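Local coordinates for capsid protein (Macrobrachium rosenbergii nodavirus, PDB 5YKU) that forms the shell of the virus particle, the part described here being the protrusion domain, which probably forms the dimeric spikes on its surface, at residues R50-V55 with Y74-A79. Numbering follows the deposited sequence.
Sequences RVSSEV and YFDTSA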
ATOM      1  N   ARG A  50     -14.184  -5.355  -0.509  1.00  7.79           N
ATOM      2  CA  ARG A  50     -14.052  -5.917   0.849  1.00  8.20           C
ATOM      3  C   ARG A  50     -15.291  -5.661   1.632  1.00  8.10           C
ATOM      4  O   ARG A  50     -15.747  -4.497   1.769  1.00  8.99           O
ATOM      5  CB  ARG A  50     -12.873  -5.229   1.512  1.00  9.02           C
ATOM      6  CG  ARG A  50     -12.518  -5.732   2.897  1.00  8.76           C
ATOM      7  CD  ARG A  50     -11.415  -4.885   3.493  1.00  9.12           C
ATOM      8  NE  ARG A  50     -11.011  -5.256   4.845  1.00  9.14           N
ATOM      9  CZ  ARG A  50     -11.568  -4.845   5.974  1.00  9.01           C
ATOM     10  NH1 ARG A  50     -12.692  -4.147   5.990  1.00  9.85           N
ATOM     11  NH2 ARG A  50     -10.983  -5.182   7.112  1.00  9.72           N
ATOM     12  N   VAL A  51     -15.911  -6.700   2.168  1.00  9.51           N
ATOM     13  CA  VAL A  51     -17.019  -6.580   3.043  1.00  9.24           C
ATOM     14  C   VAL A  51     -16.623  -5.858   4.299  1.00  9.07           C
ATOM     15  O   VAL A  51     -15.610  -6.194   4.920  1.00 10.76           O
ATOM     16  CB  VAL A  51     -17.646  -7.938   3.337  1.00 10.66           C
ATOM     17  CG1 VAL A  51     -18.713  -7.877   4.398  1.00 13.54           C
ATOM     18  CG2 VAL A  51     -18.123  -8.624   2.094  1.00 13.19           C
ATOM     19  N   SER A  52     -17.366  -4.880   4.685  1.00  9.80           N
ATOM     20  CA  SER A  52     -17.119  -4.162   5.953  1.00  9.65           C
ATOM     21  C   SER A  52     -17.253  -5.068   7.159  1.00 10.01           C
ATOM     22  O   SER A  52     -18.232  -5.821   7.238  1.00 10.99           O
ATOM     23  CB  SER A  52     -18.126  -3.039   6.103  1.00 10.50           C
ATOM     24  OG  SER A  52     -17.958  -2.419   7.373  1.00 10.38           O
ATOM     25  N   SER A  53     -16.333  -4.956   8.086  1.00  9.28           N
ATOM     26  CA  SER A  53     -16.474  -5.676   9.371  1.00 10.05           C
ATOM     27  C   SER A  53     -17.540  -5.086  10.211  1.00 10.70           C
ATOM     28  O   SER A  53     -17.970  -5.801  11.163  1.00 12.29           O
ATOM     29  CB  SER A  53     -15.150  -5.617  10.096  1.00  9.59           C
ATOM     30  OG  SER A  53     -14.923  -4.269  10.607  1.00 10.13           O
ATOM     31  N   GLU A  54     -17.909  -3.876   9.989  1.00 10.50           N
ATOM     32  CA  GLU A  54     -18.808  -3.140  10.860  1.00 12.07           C
ATOM     33  C   GLU A  54     -18.216  -2.928  12.258  1.00 11.65           C
ATOM     34  O   GLU A  54     -18.996  -2.527  13.163  1.00 14.89           O
ATOM     35  CB  GLU A  54     -20.229  -3.705  10.895  1.00 13.71           C
ATOM     36  CG  GLU A  54     -20.831  -3.809   9.461  1.00 14.39           C
ATOM     37  CD  GLU A  54     -20.908  -2.545   8.545  1.00 22.37           C
ATOM     38  OE1 GLU A  54     -20.681  -1.334   8.898  1.00 26.83           O
ATOM     39  OE2 GLU A  54     -21.138  -2.727   7.259  1.00 22.71           O
ATOM     40  N   VAL A  55     -16.963  -3.189  12.489  1.00 10.20           N
ATOM     41  CA  VAL A  55     -16.311  -3.087  13.787  1.00 10.52           C
ATOM     42  C   VAL A  55     -15.095  -2.211  13.706  1.00  9.91           C
ATOM     43  O   VAL A  55     -14.096  -2.383  14.425  1.00 10.32           O
ATOM     44  CB  VAL A  55     -16.126  -4.427  14.494  1.00 11.49           C
ATOM     45  CG1 VAL A  55     -17.479  -5.047  14.843  1.00 13.14           C
ATOM     46  CG2 VAL A  55     -15.295  -5.373  13.717  1.00 12.17           C
ATOM     47  N   TYR A  74      -7.268   3.541   5.647  1.00  7.78           N
ATOM     48  CA  TYR A  74      -8.400   2.663   5.485  1.00  8.58           C
ATOM     49  C   TYR A  74      -9.315   2.772   6.670  1.00  8.58           C
ATOM     50  O   TYR A  74      -8.858   2.780   7.821  1.00  8.74           O
ATOM     51  CB  TYR A  74      -7.985   1.226   5.357  1.00  8.66           C
ATOM     52  CG  TYR A  74      -7.053   0.924   4.200  1.00  7.67           C
ATOM     53  CD1 TYR A  74      -7.544   0.561   2.936  1.00  7.67           C
ATOM     54  CD2 TYR A  74      -5.699   0.934   4.403  1.00  8.58           C
ATOM     55  CE1 TYR A  74      -6.679   0.278   1.898  1.00  7.53           C
ATOM     56  CE2 TYR A  74      -4.825   0.611   3.368  1.00  7.81           C
ATOM     57  CZ  TYR A  74      -5.314   0.282   2.130  1.00  7.90           C
ATOM     58  OH  TYR A  74      -4.445  -0.007   1.090  1.00  7.94           O
ATOM     59  N   PHE A  75     -10.616   2.727   6.442  1.00  7.94           N
ATOM     60  CA  PHE A  75     -11.633   2.584   7.522  1.00  7.97           C
ATOM     61  C   PHE A  75     -12.845   2.050   6.909  1.00  7.83           C
ATOM     62  O   PHE A  75     -13.265   2.518   5.841  1.00  9.45           O
ATOM     63  CB  PHE A  75     -11.912   3.924   8.205  1.00  9.20           C
ATOM     64  CG  PHE A  75     -12.622   3.784   9.517  1.00  9.42           C
ATOM     65  CD1 PHE A  75     -11.961   3.182  10.572  1.00 11.44           C
ATOM     66  CD2 PHE A  75     -13.880   4.161   9.721  1.00 10.18           C
ATOM     67  CE1 PHE A  75     -12.519   3.098  11.840  1.00 11.83           C
ATOM     68  CE2 PHE A  75     -14.496   4.021  10.990  1.00 10.36           C
ATOM     69  CZ  PHE A  75     -13.803   3.563  12.048  1.00 11.89           C
ATOM     70  N   ASP A  76     -13.500   1.063   7.522  1.00  8.77           N
ATOM     71  CA  ASP A  76     -14.591   0.331   6.881  1.00  8.74           C
ATOM     72  C   ASP A  76     -15.958   0.592   7.401  1.00  9.41           C
ATOM     73  O   ASP A  76     -16.871  -0.032   6.896  1.00 10.55           O
ATOM     74  CB  ASP A  76     -14.234  -1.156   6.895  1.00  8.72           C
ATOM     75  CG  ASP A  76     -14.195  -1.786   8.276  1.00  8.99           C
ATOM     76  OD1 ASP A  76     -14.281  -1.028   9.288  1.00  9.04           O
ATOM     77  OD2 ASP A  76     -14.131  -3.076   8.307  1.00  9.73           O
ATOM     78  N   THR A  77     -16.152   1.423   8.389  1.00 10.07           N
ATOM     79  CA  THR A  77     -17.447   1.478   9.090  1.00 10.47           C
ATOM     80  C   THR A  77     -17.975   2.864   9.107  1.00 11.49           C
ATOM     81  O   THR A  77     -17.402   3.781   9.741  1.00 13.57           O
ATOM     82  CB  THR A  77     -17.316   0.949  10.534  1.00 10.24           C
ATOM     83  OG1 THR A  77     -16.761  -0.389  10.512  1.00 10.69           O
ATOM     84  CG2 THR A  77     -18.620   0.939  11.228  1.00 11.89           C
ATOM     85  N   SER A  78     -19.073   3.118   8.430  1.00 11.02           N
ATOM     86  CA  SER A  78     -19.769   4.408   8.329  1.00 12.39           C
ATOM     87  C   SER A  78     -18.977   5.463   7.587  1.00 11.44           C
ATOM     88  O   SER A  78     -19.247   5.721   6.426  1.00 11.00           O
ATOM     89  CB  SER A  78     -20.249   4.922   9.661  1.00 16.67           C
ATOM     90  OG  SER A  78     -21.089   6.034   9.240  1.00 20.22           O
ATOM     91  N   ALA A  79     -17.992   6.039   8.216  1.00  9.98           N
ATOM     92  CA  ALA A  79     -17.112   7.019   7.593  1.00 10.81           C
ATOM     93  C   ALA A  79     -15.993   6.334   6.829  1.00  9.76           C
ATOM     94  O   ALA A  79     -14.868   6.150   7.293  1.00 10.09           O
ATOM     95  CB  ALA A  79     -16.561   7.981   8.673  1.00 13.70           C
TER
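Three donors converge on OD2 of Asp76: the hydroxyl OG of Ser53 at 2.7 Å, the backbone N of Ser53 at 2.9 Å and the guanidinium NH1 of Arg50, also at 2.9 Å. The site ties two loops of the antiparallel beta P-domain together, the one linking strands 41-47 and 57-63 and the turn between strands 69-75 and 81-89. Each donor has its own approach: the Ser53 hydroxyl comes on the syn side, NH1 on the anti side, and the amide from above the carboxylate plane. An extended Arg50 chain, with CG anti to the backbone N (chi1 -176°), carries NH1 to the carboxylate in a nearly straight salt bridge, the oxygen lying in the guanidinium plane. NH2 bonds to Gln57 and to the carbonyl of Lys111, which helps fix its rotation. The other carboxylate oxygen, OD1, accepts from Thr77 OG1 and from Gln57 N at the start of strand 57-63, so both oxygens of this buried side chain are occupied. Consecutive ST turns shape the 50-55 loop, Ser53 OG accepting from Val55 N and Ser52 OG from Glu54 N; Ser52 OG also donates to the Asp76 carbonyl O at 2.7 Å, from above the carbonyl plane.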